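Local coordinates for protein hydroxymethyldihydropterin pyrophosphokinase-dihydropteroate synthase, putative (Plasmodium vivax, PDB 5Z79) that probably catalyses two successive steps of folate synthesis, pyrophosphorylation of 6-hydroxymethyl-7,8-dihydropterin and condensation of the resulting diphosphate with 4-aminobenzoate to dihydropteroate, at residues A[402-416]-A[440-453]. Residues are numbered along the deposited sequence; the frame is centred on the assembly and turned at random.
Sequences LKLFKEEWHKLECEV and KLQKVRDAKPIISI
Trp-409 and Lys-448 meet because both swing their CG atoms away from the backbone N (chi1 -170° and -172°), which carries the indole across to the end of helix 440-447 and lays the lysine chain over it. Lys-448 CG sits 3.7 Å from the centroid of the five-membered ring, a CH-pi contact over the face, while Leu-412 CD2 lies on the opposite face. At the rim of the indole, Val-444 O approaches CZ2 near the ring plane, and Val-444 CG1 packs 3.6 Å from the same carbon. NE1 makes a weak, bent hydrogen bond to Glu-413 OE2; Lys-448 NZ, 4.3 Å from OE2 and so beyond a salt bridge, may favour the charged carboxylate. The segments illustrate how a TIM barrel, here of the pterin-binding family, lays an outer helix antiparallel to a strand of its wall: 402-416 runs at 173° to strand 450-453, which pairs in parallel with strand 374-378. Just before this strand Phe-405 CZ reaches Pro-449 CG, and within it CE2 meets Ile-451 CD1, each at 4.0 Å, with Phe-365 of helix 357-369 against the same ring. Leu-402 and Ile-451 lie side by side, running opposite ways, CD2 against CG2. At the C-terminal end of 402-416, Val-416 CG2 and Val-444 CG2 touch tip to tip at 3.7 Å.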
# COMPACT_ATOMS: atom_id res chain seq x y z
N LEU A 402 -3.14 9.63 -36.33
CA LEU A 402 -2.14 10.47 -35.74
C LEU A 402 -2.16 11.86 -36.34
O LEU A 402 -1.92 12.84 -35.65
CB LEU A 402 -0.77 9.84 -35.90
CG LEU A 402 -0.41 8.69 -34.94
CD1 LEU A 402 0.89 8.00 -35.34
CD2 LEU A 402 -0.29 9.18 -33.50
N LYS A 403 -2.47 11.92 -37.63
CA LYS A 403 -2.53 13.16 -38.40
C LYS A 403 -3.80 13.91 -38.17
O LYS A 403 -3.78 15.12 -38.09
CB LYS A 403 -2.44 12.86 -39.89
CG LYS A 403 -1.03 12.61 -40.37
CD LYS A 403 -0.99 12.38 -41.86
CE LYS A 403 0.40 12.66 -42.38
NZ LYS A 403 0.53 12.31 -43.82
N LEU A 404 -4.92 13.21 -38.10
CA LEU A 404 -6.16 13.85 -37.69
C LEU A 404 -6.03 14.51 -36.32
O LEU A 404 -6.40 15.66 -36.15
CB LEU A 404 -7.32 12.84 -37.66
CG LEU A 404 -8.70 13.37 -37.32
CD1 LEU A 404 -9.09 14.57 -38.14
CD2 LEU A 404 -9.67 12.24 -37.54
N PHE A 405 -5.47 13.79 -35.36
CA PHE A 405 -5.36 14.31 -34.02
C PHE A 405 -4.56 15.58 -33.98
O PHE A 405 -4.86 16.48 -33.20
CB PHE A 405 -4.68 13.33 -33.10
CG PHE A 405 -4.46 13.87 -31.72
CD1 PHE A 405 -5.51 13.95 -30.82
CD2 PHE A 405 -3.22 14.31 -31.33
CE1 PHE A 405 -5.33 14.45 -29.55
CE2 PHE A 405 -3.01 14.81 -30.07
CZ PHE A 405 -4.07 14.88 -29.17
N LYS A 406 -3.51 15.63 -34.79
CA LYS A 406 -2.68 16.82 -34.83
C LYS A 406 -3.44 17.99 -35.46
O LYS A 406 -3.38 19.14 -34.99
CB LYS A 406 -1.43 16.53 -35.63
CG LYS A 406 -0.57 17.73 -35.93
CD LYS A 406 0.58 17.30 -36.80
CE LYS A 406 1.72 18.28 -36.74
NZ LYS A 406 2.21 18.53 -38.11
N GLU A 407 -4.14 17.67 -36.54
CA GLU A 407 -5.00 18.59 -37.21
C GLU A 407 -5.99 19.09 -36.16
O GLU A 407 -6.10 20.28 -35.94
CB GLU A 407 -5.66 17.89 -38.41
CG GLU A 407 -6.92 18.51 -39.03
CD GLU A 407 -6.67 19.81 -39.80
OE1 GLU A 407 -5.49 20.21 -39.89
OE2 GLU A 407 -7.67 20.40 -40.32
N GLU A 408 -6.65 18.20 -35.44
CA GLU A 408 -7.62 18.66 -34.45
C GLU A 408 -7.01 19.52 -33.31
O GLU A 408 -7.52 20.59 -33.01
CB GLU A 408 -8.40 17.47 -33.88
CG GLU A 408 -9.49 16.95 -34.80
CD GLU A 408 -10.71 17.86 -34.86
OE1 GLU A 408 -10.80 18.81 -34.05
OE2 GLU A 408 -11.61 17.63 -35.71
N TRP A 409 -5.93 19.06 -32.69
CA TRP A 409 -5.32 19.82 -31.61
C TRP A 409 -4.93 21.20 -32.02
O TRP A 409 -4.89 22.10 -31.23
CB TRP A 409 -4.07 19.13 -31.10
CG TRP A 409 -3.58 19.76 -29.86
CD1 TRP A 409 -2.62 20.71 -29.73
CD2 TRP A 409 -4.06 19.51 -28.54
NE1 TRP A 409 -2.46 21.06 -28.42
CE2 TRP A 409 -3.34 20.34 -27.67
CE3 TRP A 409 -5.05 18.65 -28.01
CZ2 TRP A 409 -3.57 20.34 -26.31
CZ3 TRP A 409 -5.26 18.65 -26.67
CH2 TRP A 409 -4.53 19.49 -25.83
N HIS A 410 -4.58 21.37 -33.28
CA HIS A 410 -4.14 22.67 -33.75
C HIS A 410 -5.33 23.63 -33.91
O HIS A 410 -5.19 24.85 -33.74
CB HIS A 410 -3.35 22.48 -35.06
CG HIS A 410 -2.94 23.76 -35.72
ND1 HIS A 410 -1.77 24.42 -35.41
CD2 HIS A 410 -3.53 24.47 -36.71
CE1 HIS A 410 -1.67 25.50 -36.17
NE2 HIS A 410 -2.73 25.56 -36.96
N LYS A 411 -6.51 23.07 -34.22
CA LYS A 411 -7.75 23.85 -34.24
C LYS A 411 -8.14 24.36 -32.84
O LYS A 411 -8.66 25.46 -32.68
CB LYS A 411 -8.91 23.01 -34.76
CG LYS A 411 -8.98 22.84 -36.27
CD LYS A 411 -10.05 21.80 -36.55
CE LYS A 411 -10.37 21.67 -38.02
NZ LYS A 411 -11.03 20.36 -38.24
N LEU A 412 -7.91 23.52 -31.83
CA LEU A 412 -8.04 23.92 -30.45
C LEU A 412 -7.19 25.16 -30.16
O LEU A 412 -7.73 26.22 -29.85
CB LEU A 412 -7.65 22.75 -29.56
CG LEU A 412 -7.84 22.78 -28.04
CD1 LEU A 412 -9.21 23.28 -27.62
CD2 LEU A 412 -7.63 21.38 -27.52
N GLU A 413 -5.87 25.06 -30.32
CA GLU A 413 -4.99 26.22 -30.14
C GLU A 413 -5.47 27.50 -30.90
O GLU A 413 -5.32 28.62 -30.42
CB GLU A 413 -3.57 25.89 -30.58
CG GLU A 413 -2.96 24.62 -30.00
CD GLU A 413 -1.44 24.59 -30.11
OE1 GLU A 413 -0.94 25.41 -30.90
OE2 GLU A 413 -0.75 23.77 -29.43
N CYS A 414 -6.02 27.35 -32.08
CA CYS A 414 -6.43 28.51 -32.86
C CYS A 414 -7.74 29.11 -32.38
O CYS A 414 -7.99 30.29 -32.60
CB CYS A 414 -6.54 28.13 -34.35
SG CYS A 414 -4.92 27.63 -35.01
N GLU A 415 -8.59 28.31 -31.75
CA GLU A 415 -9.79 28.86 -31.10
C GLU A 415 -9.38 29.60 -29.83
O GLU A 415 -9.80 30.73 -29.61
CB GLU A 415 -10.79 27.75 -30.77
CG GLU A 415 -11.67 27.36 -31.93
CD GLU A 415 -12.01 25.87 -31.96
OE1 GLU A 415 -11.76 25.15 -30.95
OE2 GLU A 415 -12.53 25.41 -33.02
N VAL A 416 -8.53 28.99 -29.05
CA VAL A 416 -8.03 29.61 -27.86
C VAL A 416 -7.33 30.89 -28.18
O VAL A 416 -7.49 31.87 -27.50
CB VAL A 416 -6.98 28.74 -27.20
CG1 VAL A 416 -6.29 29.51 -26.11
CG2 VAL A 416 -7.60 27.51 -26.63
N LYS A 440 -2.52 31.83 -22.02
CA LYS A 440 -3.50 30.95 -22.56
C LYS A 440 -2.81 29.89 -23.38
O LYS A 440 -2.99 28.71 -23.10
CB LYS A 440 -4.53 31.72 -23.35
CG LYS A 440 -5.47 32.50 -22.44
CD LYS A 440 -6.34 33.49 -23.19
CE LYS A 440 -7.59 32.84 -23.78
NZ LYS A 440 -8.39 33.78 -24.60
N LEU A 441 -1.98 30.30 -24.34
CA LEU A 441 -1.36 29.32 -25.29
C LEU A 441 -0.37 28.39 -24.67
O LEU A 441 -0.22 27.27 -25.13
CB LEU A 441 -0.75 29.99 -26.51
CG LEU A 441 -1.82 30.23 -27.57
CD1 LEU A 441 -1.34 31.17 -28.66
CD2 LEU A 441 -2.34 28.92 -28.16
N GLN A 442 0.30 28.81 -23.61
CA GLN A 442 1.18 27.88 -22.94
C GLN A 442 0.37 26.80 -22.27
O GLN A 442 0.72 25.63 -22.38
CB GLN A 442 2.05 28.56 -21.91
CG GLN A 442 3.21 27.69 -21.48
CD GLN A 442 3.96 28.32 -20.32
OE1 GLN A 442 3.40 29.11 -19.57
NE2 GLN A 442 5.25 27.97 -20.18
N LYS A 443 -0.71 27.19 -21.59
CA LYS A 443 -1.55 26.22 -20.92
C LYS A 443 -1.99 25.12 -21.87
O LYS A 443 -1.87 23.92 -21.56
CB LYS A 443 -2.77 26.89 -20.27
CG LYS A 443 -2.42 27.77 -19.06
CD LYS A 443 -3.44 27.70 -17.93
CE LYS A 443 -4.59 28.67 -18.14
NZ LYS A 443 -4.15 30.10 -18.24
N VAL A 444 -2.49 25.49 -23.04
CA VAL A 444 -2.92 24.48 -24.00
C VAL A 444 -1.80 23.48 -24.27
O VAL A 444 -2.03 22.28 -24.28
CB VAL A 444 -3.36 25.07 -25.35
CG1 VAL A 444 -3.62 23.93 -26.34
CG2 VAL A 444 -4.60 25.92 -25.18
N ARG A 445 -0.59 23.94 -24.50
CA ARG A 445 0.42 22.98 -24.89
C ARG A 445 0.83 22.09 -23.74
O ARG A 445 1.07 20.90 -23.93
CB ARG A 445 1.62 23.67 -25.56
CG ARG A 445 2.68 24.22 -24.65
CD ARG A 445 3.74 24.88 -25.51
NE ARG A 445 3.25 26.11 -26.13
CZ ARG A 445 3.71 27.33 -25.84
NH1 ARG A 445 4.67 27.49 -24.93
NH2 ARG A 445 3.17 28.39 -26.44
N ASP A 446 0.88 22.65 -22.54
CA ASP A 446 1.08 21.81 -21.35
C ASP A 446 -0.08 20.80 -21.19
O ASP A 446 0.12 19.71 -20.65
CB ASP A 446 1.22 22.63 -20.05
CG ASP A 446 2.46 23.59 -20.06
OD1 ASP A 446 3.32 23.56 -21.03
OD2 ASP A 446 2.52 24.38 -19.03
N ALA A 447 -1.28 21.14 -21.64
CA ALA A 447 -2.43 20.23 -21.55
C ALA A 447 -2.34 19.06 -22.50
O ALA A 447 -2.77 17.98 -22.17
CB ALA A 447 -3.73 20.98 -21.79
N LYS A 448 -1.78 19.28 -23.68
CA LYS A 448 -1.72 18.27 -24.74
C LYS A 448 -1.08 17.01 -24.24
O LYS A 448 -0.00 17.09 -23.69
CB LYS A 448 -0.88 18.80 -25.91
CG LYS A 448 -0.85 17.96 -27.20
CD LYS A 448 0.40 18.26 -28.04
CE LYS A 448 0.51 19.76 -28.35
NZ LYS A 448 1.59 20.18 -29.29
N PRO A 449 -1.73 15.86 -24.46
CA PRO A 449 -1.17 14.59 -24.06
C PRO A 449 0.09 14.19 -24.83
O PRO A 449 0.22 14.45 -26.02
CB PRO A 449 -2.31 13.60 -24.34
CG PRO A 449 -3.14 14.26 -25.36
CD PRO A 449 -3.08 15.70 -25.01
N ILE A 450 1.03 13.55 -24.15
CA ILE A 450 2.19 12.94 -24.79
C ILE A 450 1.68 11.79 -25.67
O ILE A 450 0.67 11.16 -25.33
CB ILE A 450 3.18 12.45 -23.72
CG1 ILE A 450 3.81 13.65 -23.05
CG2 ILE A 450 4.26 11.55 -24.26
CD1 ILE A 450 4.43 13.29 -21.72
N ILE A 451 2.32 11.52 -26.81
CA ILE A 451 1.89 10.43 -27.68
C ILE A 451 2.96 9.37 -27.81
O ILE A 451 4.04 9.65 -28.29
CB ILE A 451 1.63 10.92 -29.10
CG1 ILE A 451 0.73 12.15 -29.11
CG2 ILE A 451 1.01 9.79 -29.90
CD1 ILE A 451 -0.68 11.89 -28.64
N SER A 452 2.65 8.15 -27.43
CA SER A 452 3.60 7.04 -27.57
C SER A 452 3.08 6.14 -28.67
O SER A 452 1.88 5.94 -28.76
CB SER A 452 3.73 6.27 -26.24
OG SER A 452 4.33 4.98 -26.40
N ILE A 453 3.97 5.61 -29.50
CA ILE A 453 3.56 4.74 -30.59
C ILE A 453 4.17 3.37 -30.39
O ILE A 453 5.39 3.21 -30.25
CB ILE A 453 3.89 5.32 -31.97
CG1 ILE A 453 3.86 4.25 -33.05
CG2 ILE A 453 5.26 5.99 -31.96
CD1 ILE A 453 2.53 4.13 -33.73